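Local coordinates for protein LbaCas13a H328A (C2c2) (Lachnospiraceae bacterium NK4A179, PDB 5WLH) that binds a pre-crRNA and, as a CRISPR-Cas13a enzyme, acts as an RNA-guided nuclease that targets RNA and cleaves it at adenines, at residues E424-R428 and T429-S433; K364-V367 and K368-R372; K435-K438 and D439-Y443. One frame throughout, in Å; residues are numbered along the deposited sequence.

Contact 1: residues E424-R428 and T429-S433; sequences EFKAR and TGYLS. With nucleotides of chain B.
Thr-429 starts helix 429-458 right after Arg-428, which holds the N-cap position, and its side chain leaves the 424-428 loop to pack on Phe-310 and Tyr-311 of helix 292-311. Two residues on, Tyr-431 carries most of the contact. Its CG stands anti to the backbone N (chi1 168°), which turns the ring back against the 424-428 loop; Tyr-431 CB lies 3.2 Å from Phe-425 O. Phe-425 presents its edge to the face of this ring in an offset edge-to-face pair, planes at 81°, and its CE1 is 3.6 Å from Tyr-431 CE1. Lys-426 adds a CH-pi contact, its CA over a face of the tyrosine, 4.1 Å from the ring centroid; its side chain then runs alongside until CE is 3.4 Å from Tyr-431 OH. Leu-432 closes the first helical turn, its N donating to Arg-428 O at 3.2 Å in the carbonyl plane. Ser-433 continues the helix with a backbone bond to Thr-429 O, while its OG bonds to Tyr-311 OH.

With part of its edge against the tyrosine, Phe-425 lays one face on the guanine of G5 of chain B, CD1 3.3 Å from C6, and Lys-426 CG lies at the opposite face. Lys-426 NZ gives a weak hydrogen bond, 3.3 Å, to OP2 of A6 of chain B. The guide RNA thus meets an aromatic face at one nucleotide and a probably positive charge at the next phosphate.

Contact 2: residues K364-V367 and K368-R372; sequences KNTV and KELYR. With nucleotides of chain B.
The Tyr-371 ring lies alongside Val-367, one helical turn earlier, with CE2 3.5 Å from Val-367 CG1, and its hydroxyl has Lys-426 O as hydrogen-bond partner. The other flat group, the Arg-372 guanidinium, has the exocyclic N6 of A20 of chain B over one face, 3.4 Å from NE, while its edge meets the guanine of G19 of chain B. Arg-372 NE donates to G19 O6 at 2.9 Å and NH2 to N7 of the same base at 3.0 Å, the second bond almost straight at 178°. This two-pronged grip on the Hoogsteen edge is the classic way an arginine recognises guanine. The chain is extended from CG to NE with CG anti to the backbone N (chi1 179°), reaching straight out from helix 357-388 to the base. The third nitrogen, NH1, is bonded to the syn lone pair of Glu-369 OE1 at 3.2 Å, a salt bridge that helps fix the rotation of the guanidinium.

Lys-364 and Lys-368 run side by side, CD of the first 3.9 Å from CE of the second. Lys-364 NZ is occupied by the carbonyls of Leu-419 and Lys-420. A lysine in place of Arg-372 has a single ammonium for the paired donors, and would probably leave O6 or N7 of G19 and the carboxylate of Glu-369 without their mates. The geometry is consistent with guanine being read by a planar cation that Glu-369 helps to orient.

Contact 3: residues K435-K438 and D439-Y443; sequences KIWK and DLINY. With nucleotides of chain B.
Lys-435 NZ donates to OP2 of G5 of chain B at 2.6 Å, one of two equally short bonds to RNA phosphates from this part of helix 429-458. The motif is a regular alpha-helix, its backbone N-H groups bonding four residues back, as from Leu-440 N to Ile-436 O at 2.8 Å. A bend at chi2 (-63°) turns the Lys-435 chain toward its phosphate. Asp-439 pairs with Lys-414 of helix 398-417 through OD1, and Asn-442 OD1 accepts from the backbone N of Leu-1278. Lys-438 reaches the RNA as well: its CE is 3.6 Å from OP1 of A4 of chain B, and its NZ makes a salt bridge with another phosphate.

Two pairs of buried side chains a turn apart also meet. Ile-441 CD1 sits over the five-membered ring of Trp-437, 3.8 Å from its centroid and 22° off the normal, a CH-pi contact, and Arg-303 adds a cation-pi contact to the indole. Ile-436 and Leu-440 meet more loosely, CG2 to CG at 4.4 Å, and both pack on helix 292-311.

Tyr-443, two turns on from Lys-435, ties the same helix to a second point of the RNA backbone: the C11 phosphate of chain B lies at the edge of its ring, where the OH donates to OP1 at 2.6 Å.

How the contacts relate
All three contacts are local packing within protein segments that also hold the bound RNA. Contacts 1 and 2, with centres about 14 Å apart, touch directly: the hydrogen bond between Tyr-371 OH and Lys-426 O, 2.7 Å long, joins helix 357-388 to the loop ahead of helix 429-458. Contact 3 follows contact 1 along that same helix, centres about 15 Å apart, and both share nucleotide G5 of chain B, contact 1 at its base and contact 3 at its phosphate. Contacts 2 and 3 stay about 9 Å apart at their nearest atoms. Together they touch the bound pre-crRNA at separate points, around A4 to A6, at C11 and at G19 and A20.

Contact 1: residues E424-R428 and T429-S433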
loop_
_atom_site.group_PDB
_atom_site.type_symbol
_atom_site.label_atom_id
_atom_site.label_comp_id
_atom_site.label_asym_id
_atom_site.label_seq_id
_atom_site.Cartn_x
_atom_site.Cartn_y
_atom_site.Cartn_z
ATOM N N GLU A 424 -27.727 -7.855 13.631
ATOM C CA GLU A 424 -28.328 -7.232 14.803
ATOM C C GLU A 424 -27.334 -6.329 15.530
ATOM O O GLU A 424 -27.718 -5.268 16.033
ATOM C CB GLU A 424 -28.897 -8.285 15.751
ATOM C CG GLU A 424 -29.398 -7.683 17.074
ATOM C CD GLU A 424 -30.378 -6.517 16.877
ATOM O OE1 GLU A 424 -30.181 -5.439 17.500
ATOM O OE2 GLU A 424 -31.347 -6.675 16.099
ATOM N N PHE A 425 -26.053 -6.709 15.603
ATOM C CA PHE A 425 -25.148 -5.875 16.396
ATOM C C PHE A 425 -25.031 -4.470 15.811
ATOM O O PHE A 425 -24.920 -3.494 16.564
ATOM C CB PHE A 425 -23.787 -6.561 16.569
ATOM C CG PHE A 425 -22.820 -6.390 15.405
ATOM C CD1 PHE A 425 -22.014 -5.268 15.316
ATOM C CD2 PHE A 425 -22.665 -7.396 14.464
ATOM C CE1 PHE A 425 -21.103 -5.128 14.282
ATOM C CE2 PHE A 425 -21.758 -7.268 13.420
ATOM C CZ PHE A 425 -20.974 -6.114 13.332
ATOM N N LYS A 426 -25.111 -4.339 14.489
ATOM C CA LYS A 426 -25.018 -3.028 13.858
ATOM C C LYS A 426 -26.293 -2.228 13.995
ATOM O O LYS A 426 -26.295 -1.041 13.669
ATOM C CB LYS A 426 -24.697 -3.165 12.374
ATOM C CG LYS A 426 -23.309 -3.612 12.104
ATOM C CD LYS A 426 -22.812 -2.957 10.835
ATOM C CE LYS A 426 -21.347 -3.252 10.672
ATOM N NZ LYS A 426 -21.072 -3.622 9.276
ATOM N N ALA A 427 -27.385 -2.865 14.410
ATOM C CA ALA A 427 -28.643 -2.173 14.630
ATOM C C ALA A 427 -28.826 -1.726 16.071
ATOM O O ALA A 427 -29.884 -1.175 16.395
ATOM C CB ALA A 427 -29.817 -3.070 14.219
ATOM N N ARG A 428 -27.844 -1.973 16.943
ATOM C CA ARG A 428 -27.919 -1.553 18.339
ATOM C C ARG A 428 -27.539 -0.084 18.461
ATOM O O ARG A 428 -26.529 0.353 17.900
ATOM C CB ARG A 428 -26.996 -2.398 19.221
ATOM C CG ARG A 428 -27.260 -3.896 19.170
ATOM C CD ARG A 428 -26.675 -4.624 20.388
ATOM N NE ARG A 428 -25.846 -5.775 20.001
ATOM C CZ ARG A 428 -26.324 -6.968 19.643
ATOM N NH1 ARG A 428 -27.633 -7.186 19.630
ATOM N NH2 ARG A 428 -25.493 -7.945 19.304
ATOM N N THR A 429 -28.340 0.675 19.209
ATOM C CA THR A 429 -28.066 2.102 19.350
ATOM C C THR A 429 -26.679 2.347 19.926
ATOM O O THR A 429 -25.970 3.268 19.492
ATOM C CB THR A 429 -29.136 2.754 20.225
ATOM O OG1 THR A 429 -30.412 2.533 19.621
ATOM C CG2 THR A 429 -28.897 4.257 20.319
ATOM N N GLY A 430 -26.272 1.529 20.900
ATOM C CA GLY A 430 -24.972 1.720 21.531
ATOM C C GLY A 430 -23.807 1.341 20.639
ATOM O O GLY A 430 -22.692 1.843 20.819
ATOM N N TYR A 431 -24.024 0.426 19.694
ATOM C CA TYR A 431 -23.006 0.212 18.670
ATOM C C TYR A 431 -22.784 1.493 17.881
ATOM O O TYR A 431 -21.643 1.909 17.645
ATOM C CB TYR A 431 -23.421 -0.917 17.727
ATOM C CG TYR A 431 -22.549 -0.994 16.494
ATOM C CD1 TYR A 431 -21.363 -1.708 16.510
ATOM C CD2 TYR A 431 -22.909 -0.337 15.318
ATOM C CE1 TYR A 431 -20.549 -1.781 15.373
ATOM C CE2 TYR A 431 -22.108 -0.395 14.189
ATOM C CZ TYR A 431 -20.937 -1.122 14.227
ATOM O OH TYR A 431 -20.163 -1.188 13.103
ATOM N N LEU A 432 -23.877 2.123 17.452
ATOM C CA LEU A 432 -23.784 3.316 16.623
ATOM C C LEU A 432 -23.241 4.502 17.404
ATOM O O LEU A 432 -22.406 5.261 16.892
ATOM C CB LEU A 432 -25.153 3.652 16.051
ATOM C CG LEU A 432 -25.704 2.564 15.143
ATOM C CD1 LEU A 432 -27.115 2.909 14.767
ATOM C CD2 LEU A 432 -24.827 2.421 13.898
ATOM N N SER A 433 -23.734 4.716 18.625
ATOM C CA SER A 433 -23.262 5.871 19.373
ATOM C C SER A 433 -21.761 5.788 19.596
ATOM O O SER A 433 -21.059 6.799 19.486
ATOM C CB SER A 433 -24.015 6.013 20.704
ATOM O OG SER A 433 -23.765 4.947 21.583
ATOM P P G B 5 -14.766 -3.433 13.904
ATOM O OP1 G B 5 -14.124 -2.811 12.712
ATOM O OP2 G B 5 -15.794 -2.674 14.666
ATOM O "O5'" G B 5 -15.442 -4.794 13.478
ATOM C "C5'" G B 5 -14.742 -5.770 12.729
ATOM C "C4'" G B 5 -15.611 -6.992 12.553
ATOM O "O4'" G B 5 -15.817 -7.617 13.850
ATOM C "C3'" G B 5 -17.026 -6.732 12.048
ATOM O "O3'" G B 5 -17.095 -6.584 10.639
ATOM C "C2'" G B 5 -17.777 -7.961 12.546
ATOM O "O2'" G B 5 -17.479 -9.075 11.717
ATOM C "C1'" G B 5 -17.122 -8.171 13.914
ATOM N N9 G B 5 -17.859 -7.462 14.974
ATOM C C8 G B 5 -17.657 -6.171 15.403
ATOM N N7 G B 5 -18.465 -5.807 16.368
ATOM C C5 G B 5 -19.248 -6.936 16.584
ATOM C C6 G B 5 -20.306 -7.140 17.507
ATOM O O6 G B 5 -20.756 -6.330 18.326
ATOM N N1 G B 5 -20.834 -8.421 17.386
ATOM C C2 G B 5 -20.399 -9.380 16.495
ATOM N N2 G B 5 -21.024 -10.561 16.530
ATOM N N3 G B 5 -19.413 -9.209 15.616
ATOM C C4 G B 5 -18.898 -7.961 15.726
ATOM P P A B 6 -17.901 -5.363 9.979
ATOM O OP1 A B 6 -18.522 -4.553 11.039
ATOM O OP2 A B 6 -18.713 -5.932 8.862
ATOM O "O5'" A B 6 -16.760 -4.476 9.286
ATOM C "C5'" A B 6 -15.959 -3.581 10.059
ATOM C "C4'" A B 6 -14.543 -3.502 9.517
ATOM O "O4'" A B 6 -13.893 -4.778 9.682
ATOM C "C3'" A B 6 -14.418 -3.227 8.028
ATOM O "O3'" A B 6 -14.517 -1.853 7.736
ATOM C "C2'" A B 6 -13.062 -3.819 7.689
ATOM O "O2'" A B 6 -12.024 -2.972 8.178
ATOM C "C1'" A B 6 -13.071 -5.056 8.572
ATOM N N9 A B 6 -13.612 -6.248 7.905
ATOM C C8 A B 6 -14.719 -6.970 8.278
ATOM N N7 A B 6 -14.932 -8.019 7.528
ATOM C C5 A B 6 -13.884 -7.983 6.613
ATOM C C6 A B 6 -13.542 -8.824 5.554
ATOM N N6 A B 6 -14.260 -9.914 5.238
ATOM N N1 A B 6 -12.426 -8.518 4.843
ATOM C C2 A B 6 -11.717 -7.426 5.166
ATOM N N3 A B 6 -11.958 -6.547 6.140
ATOM C C4 A B 6 -13.055 -6.896 6.837
#

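Contact 2: residues K364-V367 and K368-R372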
loop_
_atom_site.group_PDB
_atom_site.type_symbol
_atom_site.label_atom_id
_atom_site.label_comp_id
_atom_site.label_asym_id
_atom_site.label_seq_id
_atom_site.Cartn_x
_atom_site.Cartn_y
_atom_site.Cartn_z
ATOM N N LYS A 364 -32.069 -5.876 2.509
ATOM C CA LYS A 364 -31.005 -4.932 2.835
ATOM C C LYS A 364 -31.400 -3.510 2.458
ATOM O O LYS A 364 -31.119 -2.560 3.202
ATOM C CB LYS A 364 -29.706 -5.330 2.136
ATOM C CG LYS A 364 -28.577 -4.337 2.386
ATOM C CD LYS A 364 -27.451 -4.486 1.373
ATOM C CE LYS A 364 -26.566 -5.659 1.727
ATOM N NZ LYS A 364 -25.256 -5.610 1.014
ATOM N N ASN A 365 -32.064 -3.345 1.309
ATOM C CA ASN A 365 -32.520 -2.018 0.910
ATOM C C ASN A 365 -33.562 -1.493 1.880
ATOM O O ASN A 365 -33.570 -0.302 2.212
ATOM C CB ASN A 365 -33.085 -2.051 -0.513
ATOM C CG ASN A 365 -32.006 -2.155 -1.561
ATOM O OD1 ASN A 365 -30.818 -2.005 -1.256
ATOM N ND2 ASN A 365 -32.407 -2.394 -2.813
ATOM N N THR A 366 -34.450 -2.372 2.349
ATOM C CA THR A 366 -35.407 -1.974 3.367
ATOM C C THR A 366 -34.696 -1.562 4.645
ATOM O O THR A 366 -35.084 -0.579 5.289
ATOM C CB THR A 366 -36.381 -3.118 3.643
ATOM O OG1 THR A 366 -37.162 -3.354 2.466
ATOM C CG2 THR A 366 -37.293 -2.783 4.824
ATOM N N VAL A 367 -33.648 -2.299 5.024
ATOM C CA VAL A 367 -32.915 -1.961 6.241
ATOM C C VAL A 367 -32.187 -0.630 6.073
ATOM O O VAL A 367 -32.161 0.192 6.993
ATOM C CB VAL A 367 -31.949 -3.100 6.627
ATOM C CG1 VAL A 367 -30.967 -2.647 7.727
ATOM C CG2 VAL A 367 -32.722 -4.324 7.106
ATOM N N LYS A 368 -31.604 -0.382 4.896
ATOM C CA LYS A 368 -30.921 0.896 4.698
ATOM C C LYS A 368 -31.899 2.051 4.805
ATOM O O LYS A 368 -31.582 3.087 5.400
ATOM C CB LYS A 368 -30.214 0.936 3.350
ATOM C CG LYS A 368 -28.976 0.067 3.276
ATOM C CD LYS A 368 -28.245 0.345 1.969
ATOM C CE LYS A 368 -27.142 -0.654 1.730
ATOM N NZ LYS A 368 -26.595 -0.516 0.361
ATOM N N GLU A 369 -33.112 1.885 4.265
ATOM C CA GLU A 369 -34.083 2.968 4.380
ATOM C C GLU A 369 -34.546 3.140 5.821
ATOM O O GLU A 369 -34.799 4.270 6.249
ATOM C CB GLU A 369 -35.271 2.735 3.437
ATOM C CG GLU A 369 -36.026 4.030 3.081
ATOM C CD GLU A 369 -35.103 5.217 2.749
ATOM O OE1 GLU A 369 -35.313 6.318 3.320
ATOM O OE2 GLU A 369 -34.178 5.054 1.918
ATOM N N LEU A 370 -34.612 2.050 6.592
ATOM C CA LEU A 370 -34.930 2.148 8.014
ATOM C C LEU A 370 -33.870 2.941 8.766
ATOM O O LEU A 370 -34.190 3.815 9.582
ATOM C CB LEU A 370 -35.057 0.758 8.621
ATOM C CG LEU A 370 -36.340 -0.009 8.277
ATOM C CD1 LEU A 370 -36.228 -1.434 8.756
ATOM C CD2 LEU A 370 -37.526 0.690 8.935
ATOM N N TYR A 371 -32.596 2.607 8.544
ATOM C CA TYR A 371 -31.512 3.384 9.150
ATOM C C TYR A 371 -31.642 4.853 8.797
ATOM O O TYR A 371 -31.515 5.730 9.662
ATOM C CB TYR A 371 -30.165 2.882 8.656
ATOM C CG TYR A 371 -29.537 1.747 9.401
ATOM C CD1 TYR A 371 -28.943 1.947 10.645
ATOM C CD2 TYR A 371 -29.460 0.484 8.822
ATOM C CE1 TYR A 371 -28.312 0.913 11.306
ATOM C CE2 TYR A 371 -28.841 -0.553 9.474
ATOM C CZ TYR A 371 -28.261 -0.337 10.705
ATOM O OH TYR A 371 -27.654 -1.383 11.358
ATOM N N ARG A 372 -31.851 5.141 7.508
ATOM C CA ARG A 372 -31.876 6.533 7.055
ATOM C C ARG A 372 -33.019 7.293 7.705
ATOM O O ARG A 372 -32.835 8.410 8.198
ATOM C CB ARG A 372 -31.997 6.612 5.537
ATOM C CG ARG A 372 -32.064 8.058 5.003
ATOM C CD ARG A 372 -32.165 8.073 3.494
ATOM N NE ARG A 372 -32.330 9.416 2.956
ATOM C CZ ARG A 372 -33.499 10.026 2.797
ATOM N NH1 ARG A 372 -34.632 9.411 3.140
ATOM N NH2 ARG A 372 -33.538 11.254 2.295
ATOM P P G B 19 -34.357 15.445 -0.687
ATOM O OP1 G B 19 -34.956 16.108 -1.854
ATOM O OP2 G B 19 -34.535 14.001 -0.439
ATOM O "O5'" G B 19 -32.792 15.703 -0.857
ATOM C "C5'" G B 19 -32.286 16.996 -1.130
ATOM C "C4'" G B 19 -30.793 17.001 -0.941
ATOM O "O4'" G B 19 -30.505 16.535 0.397
ATOM C "C3'" G B 19 -30.025 16.053 -1.847
ATOM O "O3'" G B 19 -29.695 16.670 -3.076
ATOM C "C2'" G B 19 -28.789 15.725 -1.021
ATOM O "O2'" G B 19 -27.878 16.803 -1.117
ATOM C "C1'" G B 19 -29.362 15.718 0.391
ATOM N N9 G B 19 -29.761 14.379 0.857
ATOM C C8 G B 19 -31.034 13.885 1.041
ATOM N N7 G B 19 -31.044 12.678 1.525
ATOM C C5 G B 19 -29.696 12.360 1.672
ATOM C C6 G B 19 -29.059 11.183 2.152
ATOM O O6 G B 19 -29.597 10.144 2.550
ATOM N N1 G B 19 -27.661 11.303 2.134
ATOM C C2 G B 19 -26.973 12.415 1.710
ATOM N N2 G B 19 -25.627 12.376 1.757
ATOM N N3 G B 19 -27.558 13.510 1.266
ATOM C C4 G B 19 -28.900 13.410 1.274
ATOM P P A B 20 -29.750 15.847 -4.444
ATOM O OP1 A B 20 -29.111 16.681 -5.483
ATOM O OP2 A B 20 -31.124 15.300 -4.557
ATOM O "O5'" A B 20 -28.779 14.618 -4.203
ATOM C "C5'" A B 20 -27.378 14.805 -4.129
ATOM C "C4'" A B 20 -26.701 13.549 -3.656
ATOM O "O4'" A B 20 -27.102 13.255 -2.296
ATOM C "C3'" A B 20 -27.065 12.289 -4.405
ATOM O "O3'" A B 20 -26.415 12.182 -5.649
ATOM C "C2'" A B 20 -26.685 11.208 -3.404
ATOM O "O2'" A B 20 -25.272 11.053 -3.345
ATOM C "C1'" A B 20 -27.150 11.857 -2.104
ATOM N N9 A B 20 -28.546 11.485 -1.801
ATOM C C8 A B 20 -29.695 12.192 -2.070
ATOM N N7 A B 20 -30.789 11.573 -1.693
ATOM C C5 A B 20 -30.326 10.387 -1.134
ATOM C C6 A B 20 -30.976 9.288 -0.553
ATOM N N6 A B 20 -32.293 9.186 -0.412
ATOM N N1 A B 20 -30.218 8.274 -0.110
ATOM C C2 A B 20 -28.889 8.352 -0.244
ATOM N N3 A B 20 -28.162 9.326 -0.782
ATOM C C4 A B 20 -28.950 10.321 -1.206
#

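Contact 3: residues K435-K438 and D439-Y443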
loop_
_atom_site.group_PDB
_atom_site.type_symbol
_atom_site.label_atom_id
_atom_site.label_comp_id
_atom_site.label_asym_id
_atom_site.label_seq_id
_atom_site.Cartn_x
_atom_site.Cartn_y
_atom_site.Cartn_z
ATOM N N LYS A 435 -19.522 3.943 17.762
ATOM C CA LYS A 435 -18.832 4.136 16.489
ATOM C C LYS A 435 -18.732 5.616 16.151
ATOM O O LYS A 435 -17.681 6.088 15.707
ATOM C CB LYS A 435 -19.554 3.410 15.364
ATOM C CG LYS A 435 -19.242 1.938 15.280
ATOM C CD LYS A 435 -17.768 1.725 14.964
ATOM C CE LYS A 435 -17.478 0.236 14.884
ATOM N NZ LYS A 435 -16.023 -0.052 14.849
ATOM N N ILE A 436 -19.825 6.363 16.344
ATOM C CA ILE A 436 -19.828 7.791 16.024
ATOM C C ILE A 436 -18.908 8.560 16.972
ATOM O O ILE A 436 -18.195 9.479 16.551
ATOM C CB ILE A 436 -21.268 8.349 16.040
ATOM C CG1 ILE A 436 -21.883 8.268 14.637
ATOM C CG2 ILE A 436 -21.307 9.794 16.509
ATOM C CD1 ILE A 436 -21.900 6.858 14.064
ATOM N N TRP A 437 -18.928 8.218 18.260
ATOM C CA TRP A 437 -18.009 8.832 19.216
ATOM C C TRP A 437 -16.565 8.686 18.753
ATOM O O TRP A 437 -15.810 9.665 18.692
ATOM C CB TRP A 437 -18.205 8.188 20.592
ATOM C CG TRP A 437 -17.215 8.556 21.690
ATOM C CD1 TRP A 437 -16.389 7.704 22.349
ATOM C CD2 TRP A 437 -17.001 9.852 22.281
ATOM N NE1 TRP A 437 -15.659 8.380 23.299
ATOM C CE2 TRP A 437 -16.026 9.697 23.288
ATOM C CE3 TRP A 437 -17.546 11.118 22.068
ATOM C CZ2 TRP A 437 -15.565 10.773 24.071
ATOM C CZ3 TRP A 437 -17.081 12.193 22.848
ATOM C CH2 TRP A 437 -16.105 12.006 23.830
ATOM N N LYS A 438 -16.165 7.462 18.412
ATOM C CA LYS A 438 -14.800 7.269 17.943
ATOM C C LYS A 438 -14.577 7.948 16.596
ATOM O O LYS A 438 -13.443 8.329 16.283
ATOM C CB LYS A 438 -14.472 5.791 17.845
ATOM C CG LYS A 438 -14.428 5.087 19.207
ATOM C CD LYS A 438 -14.060 3.630 19.042
ATOM C CE LYS A 438 -14.058 2.898 20.383
ATOM N NZ LYS A 438 -15.438 2.432 20.705
ATOM N N ASP A 439 -15.639 8.071 15.789
ATOM C CA ASP A 439 -15.585 8.776 14.508
ATOM C C ASP A 439 -15.314 10.264 14.710
ATOM O O ASP A 439 -14.543 10.879 13.955
ATOM C CB ASP A 439 -16.918 8.539 13.783
ATOM C CG ASP A 439 -16.908 8.916 12.319
ATOM O OD1 ASP A 439 -15.862 9.348 11.757
ATOM O OD2 ASP A 439 -18.006 8.754 11.714
ATOM N N LEU A 440 -15.929 10.860 15.738
ATOM C CA LEU A 440 -15.662 12.260 16.043
ATOM C C LEU A 440 -14.228 12.447 16.508
ATOM O O LEU A 440 -13.559 13.412 16.123
ATOM C CB LEU A 440 -16.624 12.752 17.126
ATOM C CG LEU A 440 -18.091 12.792 16.715
ATOM C CD1 LEU A 440 -18.911 13.519 17.781
ATOM C CD2 LEU A 440 -18.275 13.451 15.364
ATOM N N ILE A 441 -13.761 11.554 17.371
ATOM C CA ILE A 441 -12.383 11.638 17.833
ATOM C C ILE A 441 -11.431 11.409 16.663
ATOM O O ILE A 441 -10.407 12.087 16.534
ATOM C CB ILE A 441 -12.168 10.637 18.976
ATOM C CG1 ILE A 441 -12.993 11.083 20.198
ATOM C CG2 ILE A 441 -10.710 10.540 19.351
ATOM C CD1 ILE A 441 -13.051 10.011 21.269
ATOM N N ASN A 442 -11.792 10.492 15.765
ATOM C CA ASN A 442 -11.004 10.279 14.554
ATOM C C ASN A 442 -10.843 11.574 13.776
ATOM O O ASN A 442 -9.748 11.912 13.308
ATOM C CB ASN A 442 -11.680 9.239 13.672
ATOM C CG ASN A 442 -10.894 8.968 12.403
ATOM O OD1 ASN A 442 -9.930 8.228 12.440
ATOM N ND2 ASN A 442 -11.312 9.569 11.282
ATOM N N TYR A 443 -11.945 12.306 13.613
ATOM C CA TYR A 443 -11.908 13.516 12.813
ATOM C C TYR A 443 -10.960 14.537 13.423
ATOM O O TYR A 443 -10.160 15.150 12.712
ATOM C CB TYR A 443 -13.323 14.081 12.678
ATOM C CG TYR A 443 -13.438 15.155 11.631
ATOM C CD1 TYR A 443 -13.491 14.837 10.280
ATOM C CD2 TYR A 443 -13.474 16.496 11.996
ATOM C CE1 TYR A 443 -13.579 15.830 9.317
ATOM C CE2 TYR A 443 -13.568 17.489 11.037
ATOM C CZ TYR A 443 -13.627 17.155 9.709
ATOM O OH TYR A 443 -13.733 18.161 8.771
ATOM P P C B 11 -13.263 16.373 5.407
ATOM O OP1 C B 11 -12.993 17.452 6.365
ATOM O OP2 C B 11 -14.654 15.861 5.237
ATOM O "O5'" C B 11 -12.827 16.834 3.967
ATOM C "C5'" C B 11 -11.692 17.662 3.783
ATOM C "C4'" C B 11 -11.573 18.069 2.349
ATOM O "O4'" C B 11 -11.432 16.899 1.502
ATOM C "C3'" C B 11 -12.788 18.766 1.769
ATOM O "O3'" C B 11 -12.868 20.107 2.149
ATOM C "C2'" C B 11 -12.575 18.571 0.284
ATOM O "O2'" C B 11 -11.478 19.369 -0.137
ATOM C "C1'" C B 11 -12.094 17.129 0.268
ATOM N N1 C B 11 -13.195 16.151 0.144
ATOM C C2 C B 11 -13.714 15.898 -1.121
ATOM O O2 C B 11 -13.270 16.543 -2.096
ATOM N N3 C B 11 -14.681 14.972 -1.248
ATOM C C4 C B 11 -15.124 14.308 -0.171
ATOM N N4 C B 11 -16.088 13.395 -0.336
ATOM C C5 C B 11 -14.605 14.551 1.138
ATOM C C6 C B 11 -13.646 15.476 1.244
ATOM P P G B 5 -14.766 -3.433 13.904
ATOM O OP1 G B 5 -14.124 -2.811 12.712
ATOM O OP2 G B 5 -15.794 -2.674 14.666
ATOM O "O5'" G B 5 -15.442 -4.794 13.478
ATOM C "C5'" G B 5 -14.742 -5.770 12.729
ATOM C "C4'" G B 5 -15.611 -6.992 12.553
ATOM O "O4'" G B 5 -15.817 -7.617 13.850
ATOM C "C3'" G B 5 -17.026 -6.732 12.048
ATOM O "O3'" G B 5 -17.095 -6.584 10.639
ATOM C "C2'" G B 5 -17.777 -7.961 12.546
ATOM O "O2'" G B 5 -17.479 -9.075 11.717
ATOM C "C1'" G B 5 -17.122 -8.171 13.914
ATOM N N9 G B 5 -17.859 -7.462 14.974
ATOM C C8 G B 5 -17.657 -6.171 15.403
ATOM N N7 G B 5 -18.465 -5.807 16.368
ATOM C C5 G B 5 -19.248 -6.936 16.584
ATOM C C6 G B 5 -20.306 -7.140 17.507
ATOM O O6 G B 5 -20.756 -6.330 18.326
ATOM N N1 G B 5 -20.834 -8.421 17.386
ATOM C C2 G B 5 -20.399 -9.380 16.495
ATOM N N2 G B 5 -21.024 -10.561 16.530
ATOM N N3 G B 5 -19.413 -9.209 15.616
ATOM C C4 G B 5 -18.898 -7.961 15.726
ATOM P P A B 4 -13.821 -1.161 19.212
ATOM O OP1 A B 4 -13.305 -0.003 18.419
ATOM O OP2 A B 4 -15.192 -1.135 19.783
ATOM O "O5'" A B 4 -13.733 -2.465 18.312
ATOM C "C5'" A B 4 -12.520 -2.823 17.672
ATOM C "C4'" A B 4 -12.639 -4.193 17.073
ATOM O "O4'" A B 4 -12.863 -5.163 18.124
ATOM C "C3'" A B 4 -13.817 -4.387 16.140
ATOM O "O3'" A B 4 -13.554 -3.905 14.839
ATOM C "C2'" A B 4 -14.039 -5.890 16.201
ATOM O "O2'" A B 4 -13.052 -6.572 15.437
ATOM C "C1'" A B 4 -13.752 -6.163 17.673
ATOM N N9 A B 4 -14.969 -6.090 18.503
ATOM C C8 A B 4 -15.405 -5.081 19.325
ATOM N N7 A B 4 -16.528 -5.367 19.948
ATOM C C5 A B 4 -16.832 -6.652 19.514
ATOM C C6 A B 4 -17.895 -7.546 19.780
ATOM N N6 A B 4 -18.907 -7.286 20.609
ATOM N N1 A B 4 -17.864 -8.748 19.167
ATOM C C2 A B 4 -16.863 -9.038 18.331
ATOM N N3 A B 4 -15.817 -8.280 17.999
ATOM C C4 A B 4 -15.875 -7.100 18.620
#